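Local coordinates for protein neutral ceramidase (Pseudomonas aeruginosa, PDB 2ZWS) that hydrolyses the N-acyl bond of ceramides to release sphingosine and a free fatty acid, and also catalyses the reverse synthesis, at residues D2-I14 against R132-L146. Sequence-based numbering, arbitrary orientation.
Sequences DLPYRFGLGKADI and RSIERAQARLQPGRL
Over one face of the Phe7 ring lies CG of Gln142, 4.2 Å from the ring centroid, and the amide beyond it is turned 36° from the ring plane. The Tyr5 ring carries CD2 of Leu146 on one face, displaced toward the rim, with Gly144 O near its edge. Of the two guanidinium groups, that of Arg136 has Arg132 CD over one face and Lys11 O at its edge, while Asp13 O meets the edge of Arg132. Phe7 owes its place to a chi1 of 58°, which folds the ring toward strand 142-146, where CE2 comes within 3.7 Å of Gly144 CA; a glycine there lets the ring lie against bare backbone.

Beside these rings the strands pair antiparallel: Phe7 N donates to Gln142 O and Gln142 N to Phe7 O, each 2.8 Å, while Gly144 N donates to Tyr5 O. One water extends the pairing, accepting from Leu9 N and donating to Arg140 O and Gln142 OE1.

Strand 5-13 then runs on along the end of helix 120-138, where Gly8 and Gly10 admit the helix backbone closely: Gly8 CA lies 3.3 Å from Ala137 O. Farther on, Arg136 NH1 donates to Lys11 O (2.9 Å, 160°), the acceptor in the guanidinium plane; Arg132, bent at chi3, sends NH1 onto a lone pair of Asp13 O at 3.0 Å. Glu556 forms salt bridges with both arginines and accepts from Asp13 N, probably balancing their charge. Along strand 5-13, which lies between strands 41-49 and 142-152, the chemistry thus changes from backbone pairing to arginine-to-carbonyl hydrogen bonds, tying it to both helix 120-138 and strand 142-152.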
loop_
_atom_site.group_PDB
_atom_site.type_symbol
_atom_site.label_atom_id
_atom_site.label_comp_id
_atom_site.label_asym_id
_atom_site.label_seq_id
_atom_site.Cartn_x
_atom_site.Cartn_y
_atom_site.Cartn_z
ATOM N N ASP A 2 21.917 -20.408 -20.737
ATOM C CA ASP A 2 22.614 -19.550 -19.779
ATOM C C ASP A 2 21.693 -19.275 -18.588
ATOM O O ASP A 2 21.400 -20.191 -17.816
ATOM C CB ASP A 2 23.128 -18.249 -20.437
ATOM C CG ASP A 2 24.363 -17.670 -19.726
ATOM O OD1 ASP A 2 24.805 -16.557 -20.109
ATOM O OD2 ASP A 2 24.899 -18.320 -18.791
ATOM N N LEU A 3 21.203 -18.041 -18.469
ATOM C CA LEU A 3 20.578 -17.561 -17.224
ATOM C C LEU A 3 19.245 -18.234 -16.894
ATOM O O LEU A 3 18.450 -18.518 -17.792
ATOM C CB LEU A 3 20.459 -16.038 -17.253
ATOM C CG LEU A 3 21.818 -15.330 -17.194
ATOM C CD1 LEU A 3 21.728 -13.912 -17.725
ATOM C CD2 LEU A 3 22.395 -15.336 -15.791
ATOM N N PRO A 4 19.016 -18.513 -15.592
ATOM C CA PRO A 4 17.870 -19.338 -15.180
ATOM C C PRO A 4 16.490 -18.668 -15.308
ATOM O O PRO A 4 15.479 -19.363 -15.477
ATOM C CB PRO A 4 18.169 -19.658 -13.711
ATOM C CG PRO A 4 19.097 -18.587 -13.249
ATOM C CD PRO A 4 19.875 -18.131 -14.456
ATOM N N TYR A 5 16.459 -17.342 -15.226
ATOM C CA TYR A 5 15.192 -16.606 -15.218
ATOM C C TYR A 5 15.252 -15.445 -16.179
ATOM O O TYR A 5 16.338 -15.043 -16.620
ATOM C CB TYR A 5 14.878 -16.077 -13.804
ATOM C CG TYR A 5 14.740 -17.160 -12.769
ATOM C CD1 TYR A 5 15.723 -17.359 -11.812
ATOM C CD2 TYR A 5 13.623 -18.005 -12.751
ATOM C CE1 TYR A 5 15.613 -18.365 -10.850
ATOM C CE2 TYR A 5 13.513 -19.022 -11.812
ATOM C CZ TYR A 5 14.506 -19.191 -10.861
ATOM O OH TYR A 5 14.387 -20.183 -9.915
ATOM N N ARG A 6 14.082 -14.918 -16.510
ATOM C CA ARG A 6 13.995 -13.568 -17.033
ATOM C C ARG A 6 13.181 -12.792 -16.021
ATOM O O ARG A 6 12.289 -13.356 -15.369
ATOM C CB ARG A 6 13.307 -13.551 -18.389
ATOM C CG ARG A 6 14.128 -14.217 -19.483
ATOM C CD ARG A 6 13.318 -14.272 -20.773
ATOM N NE ARG A 6 12.190 -15.209 -20.698
ATOM C CZ ARG A 6 12.253 -16.493 -21.043
ATOM N NH1 ARG A 6 13.394 -17.021 -21.488
ATOM N NH2 ARG A 6 11.172 -17.257 -20.932
ATOM N N PHE A 7 13.468 -11.511 -15.863
ATOM C CA PHE A 7 12.564 -10.683 -15.020
ATOM C C PHE A 7 12.295 -9.350 -15.691
ATOM O O PHE A 7 13.079 -8.927 -16.560
ATOM C CB PHE A 7 13.106 -10.471 -13.598
ATOM C CG PHE A 7 14.455 -9.836 -13.538
ATOM C CD1 PHE A 7 14.608 -8.455 -13.712
ATOM C CD2 PHE A 7 15.592 -10.622 -13.303
ATOM C CE1 PHE A 7 15.883 -7.875 -13.660
ATOM C CE2 PHE A 7 16.858 -10.040 -13.258
ATOM C CZ PHE A 7 16.996 -8.679 -13.456
ATOM N N GLY A 8 11.190 -8.710 -15.309
ATOM C CA GLY A 8 10.877 -7.390 -15.820
ATOM C C GLY A 8 10.398 -6.548 -14.676
ATOM O O GLY A 8 9.625 -7.038 -13.834
ATOM N N LEU A 9 10.905 -5.316 -14.603
ATOM C CA LEU A 9 10.566 -4.408 -13.493
ATOM C C LEU A 9 9.872 -3.204 -14.041
ATOM O O LEU A 9 10.350 -2.582 -14.979
ATOM C CB LEU A 9 11.826 -3.923 -12.803
ATOM C CG LEU A 9 12.859 -5.016 -12.506
ATOM C CD1 LEU A 9 14.109 -4.376 -11.967
ATOM C CD2 LEU A 9 12.252 -5.971 -11.494
ATOM N N GLY A 10 8.734 -2.855 -13.466
ATOM C CA GLY A 10 7.936 -1.724 -13.956
ATOM C C GLY A 10 7.340 -0.931 -12.802
ATOM O O GLY A 10 7.131 -1.466 -11.707
ATOM N N LYS A 11 7.098 0.358 -13.009
ATOM C CA LYS A 11 6.510 1.176 -11.959
ATOM C C LYS A 11 5.530 2.137 -12.617
ATOM O O LYS A 11 5.800 2.679 -13.701
ATOM C CB LYS A 11 7.615 1.927 -11.199
ATOM C CG LYS A 11 7.187 2.823 -10.095
ATOM C CD LYS A 11 8.421 3.377 -9.403
ATOM C CE LYS A 11 8.204 4.797 -9.018
ATOM N NZ LYS A 11 9.410 5.437 -8.486
ATOM N N ALA A 12 4.372 2.333 -11.990
ATOM C CA ALA A 12 3.382 3.273 -12.539
ATOM C C ALA A 12 2.582 3.956 -11.450
ATOM O O ALA A 12 2.405 3.432 -10.376
ATOM C CB ALA A 12 2.441 2.584 -13.502
ATOM N N ASP A 13 2.142 5.156 -11.769
ATOM C CA ASP A 13 1.497 6.081 -10.841
ATOM C C ASP A 13 0.055 5.626 -10.552
ATOM O O ASP A 13 -0.719 5.387 -11.504
ATOM C CB ASP A 13 1.510 7.430 -11.555
ATOM C CG ASP A 13 0.996 8.593 -10.706
ATOM O OD1 ASP A 13 0.497 8.401 -9.572
ATOM O OD2 ASP A 13 1.107 9.750 -11.202
ATOM N N ILE A 14 -0.290 5.451 -9.263
ATOM C CA ILE A 14 -1.640 5.074 -8.855
ATOM C C ILE A 14 -2.213 6.138 -7.897
ATOM O O ILE A 14 -3.153 5.863 -7.121
ATOM C CB ILE A 14 -1.686 3.694 -8.169
ATOM C CG1 ILE A 14 -0.645 3.595 -7.031
ATOM C CG2 ILE A 14 -1.471 2.578 -9.152
ATOM C CD1 ILE A 14 -0.769 2.282 -6.168
ATOM N N ARG A 132 -0.898 -0.640 -15.742
ATOM C CA ARG A 132 0.207 0.020 -16.457
ATOM C C ARG A 132 1.554 -0.459 -15.908
ATOM O O ARG A 132 2.504 -0.644 -16.639
ATOM C CB ARG A 132 0.074 1.524 -16.288
ATOM C CG ARG A 132 0.984 2.352 -17.193
ATOM C CD ARG A 132 0.792 3.900 -16.957
ATOM N NE ARG A 132 -0.606 4.238 -16.666
ATOM C CZ ARG A 132 -1.076 4.708 -15.503
ATOM N NH1 ARG A 132 -0.261 5.019 -14.464
ATOM N NH2 ARG A 132 -2.391 4.894 -15.397
ATOM N N SER A 133 1.634 -0.718 -14.601
ATOM C CA SER A 133 2.931 -1.174 -14.021
ATOM C C SER A 133 3.325 -2.550 -14.587
ATOM O O SER A 133 4.512 -2.812 -14.866
ATOM C CB SER A 133 2.899 -1.162 -12.482
ATOM O OG SER A 133 2.132 -2.225 -11.981
ATOM N N ILE A 134 2.328 -3.416 -14.801
ATOM C CA ILE A 134 2.567 -4.755 -15.342
ATOM C C ILE A 134 2.941 -4.664 -16.800
ATOM O O ILE A 134 3.872 -5.336 -17.239
ATOM C CB ILE A 134 1.331 -5.659 -15.119
ATOM C CG1 ILE A 134 1.082 -5.909 -13.614
ATOM C CG2 ILE A 134 1.477 -7.047 -15.795
ATOM C CD1 ILE A 134 -0.335 -6.511 -13.268
ATOM N N GLU A 135 2.255 -3.798 -17.537
ATOM C CA GLU A 135 2.582 -3.555 -18.944
ATOM C C GLU A 135 4.020 -3.077 -19.095
ATOM O O GLU A 135 4.755 -3.524 -20.004
ATOM C CB GLU A 135 1.618 -2.523 -19.503
ATOM C CG GLU A 135 0.234 -3.072 -19.637
ATOM C CD GLU A 135 -0.734 -2.043 -20.205
ATOM O OE1 GLU A 135 -0.543 -0.827 -19.978
ATOM O OE2 GLU A 135 -1.697 -2.461 -20.866
ATOM N N ARG A 136 4.431 -2.164 -18.212
ATOM C CA ARG A 136 5.789 -1.655 -18.252
ATOM C C ARG A 136 6.795 -2.737 -17.901
ATOM O O ARG A 136 7.822 -2.860 -18.559
ATOM C CB ARG A 136 5.973 -0.435 -17.356
ATOM C CG ARG A 136 5.174 0.733 -17.865
ATOM C CD ARG A 136 5.170 1.906 -16.905
ATOM N NE ARG A 136 4.700 3.116 -17.592
ATOM C CZ ARG A 136 4.582 4.310 -17.010
ATOM N NH1 ARG A 136 4.863 4.461 -15.721
ATOM N NH2 ARG A 136 4.161 5.358 -17.721
ATOM N N ALA A 137 6.498 -3.520 -16.870
ATOM C CA ALA A 137 7.370 -4.603 -16.468
ATOM C C ALA A 137 7.550 -5.644 -17.562
ATOM O O ALA A 137 8.673 -6.040 -17.849
ATOM C CB ALA A 137 6.891 -5.246 -15.169
ATOM N N GLN A 138 6.454 -6.091 -18.167
ATOM C CA GLN A 138 6.564 -7.125 -19.182
ATOM C C GLN A 138 7.260 -6.641 -20.454
ATOM O O GLN A 138 7.809 -7.469 -21.184
ATOM C CB GLN A 138 5.207 -7.718 -19.496
ATOM C CG GLN A 138 4.308 -6.775 -20.270
ATOM C CD GLN A 138 2.908 -7.309 -20.461
ATOM O OE1 GLN A 138 2.124 -6.750 -21.236
ATOM N NE2 GLN A 138 2.584 -8.391 -19.765
ATOM N N ALA A 139 7.277 -5.330 -20.700
ATOM C CA ALA A 139 7.983 -4.769 -21.879
ATOM C C ALA A 139 9.487 -4.620 -21.615
ATOM O O ALA A 139 10.262 -4.262 -22.529
ATOM C CB ALA A 139 7.379 -3.418 -22.248
ATOM N N ARG A 140 9.915 -4.903 -20.384
ATOM C CA ARG A 140 11.312 -4.755 -19.980
ATOM C C ARG A 140 11.933 -6.084 -19.526
ATOM O O ARG A 140 12.926 -6.104 -18.799
ATOM C CB ARG A 140 11.440 -3.683 -18.885
ATOM C CG ARG A 140 11.065 -2.280 -19.379
ATOM C CD ARG A 140 10.860 -1.314 -18.238
ATOM N NE ARG A 140 10.656 0.059 -18.718
ATOM C CZ ARG A 140 9.568 0.499 -19.362
ATOM N NH1 ARG A 140 8.561 -0.317 -19.666
ATOM N NH2 ARG A 140 9.508 1.771 -19.754
ATOM N N LEU A 141 11.379 -7.196 -19.996
ATOM C CA LEU A 141 11.922 -8.495 -19.615
ATOM C C LEU A 141 13.389 -8.620 -20.024
ATOM O O LEU A 141 13.773 -8.195 -21.122
ATOM C CB LEU A 141 11.083 -9.654 -20.161
ATOM C CG LEU A 141 9.779 -9.946 -19.389
ATOM C CD1 LEU A 141 8.799 -10.742 -20.246
ATOM C CD2 LEU A 141 10.081 -10.690 -18.107
ATOM N N GLN A 142 14.196 -9.185 -19.136
ATOM C CA GLN A 142 15.642 -9.363 -19.376
ATOM C C GLN A 142 16.130 -10.612 -18.639
ATOM O O GLN A 142 15.608 -10.961 -17.596
ATOM C CB GLN A 142 16.417 -8.134 -18.862
ATOM C CG GLN A 142 16.176 -7.836 -17.376
ATOM C CD GLN A 142 16.862 -6.574 -16.906
ATOM O OE1 GLN A 142 16.228 -5.660 -16.376
ATOM N NE2 GLN A 142 18.160 -6.515 -17.099
ATOM N N PRO A 143 17.159 -11.288 -19.165
ATOM C CA PRO A 143 17.715 -12.434 -18.453
ATOM C C PRO A 143 18.421 -12.040 -17.164
ATOM O O PRO A 143 19.054 -10.994 -17.094
ATOM C CB PRO A 143 18.747 -13.003 -19.437
ATOM C CG PRO A 143 19.015 -11.934 -20.382
ATOM C CD PRO A 143 17.844 -11.024 -20.441
ATOM N N GLY A 144 18.345 -12.892 -16.153
ATOM C CA GLY A 144 18.992 -12.575 -14.901
ATOM C C GLY A 144 18.951 -13.700 -13.902
ATOM O O GLY A 144 18.507 -14.841 -14.197
ATOM N N ARG A 145 19.472 -13.364 -12.736
ATOM C CA ARG A 145 19.552 -14.260 -11.596
ATOM C C ARG A 145 18.768 -13.648 -10.445
ATOM O O ARG A 145 18.614 -12.413 -10.342
ATOM C CB ARG A 145 21.000 -14.407 -11.161
ATOM C CG ARG A 145 21.860 -14.995 -12.281
ATOM C CD ARG A 145 23.340 -14.979 -11.960
ATOM N NE ARG A 145 23.745 -15.989 -10.988
ATOM C CZ ARG A 145 25.021 -16.238 -10.661
ATOM N NH1 ARG A 145 25.316 -17.193 -9.792
ATOM N NH2 ARG A 145 26.008 -15.521 -11.211
ATOM N N LEU A 146 18.279 -14.525 -9.594
ATOM C CA LEU A 146 17.538 -14.140 -8.389
ATOM C C LEU A 146 18.306 -14.598 -7.157
ATOM O O LEU A 146 18.767 -15.747 -7.081
ATOM C CB LEU A 146 16.143 -14.768 -8.401
ATOM C CG LEU A 146 14.964 -14.018 -9.074
ATOM C CD1 LEU A 146 15.299 -13.308 -10.348
ATOM C CD2 LEU A 146 13.779 -14.947 -9.310
HETATM O O HOH W 1 13.353 -5.040 -16.345
HETATM O O HOH W 2 -3.405 5.726 -12.576
#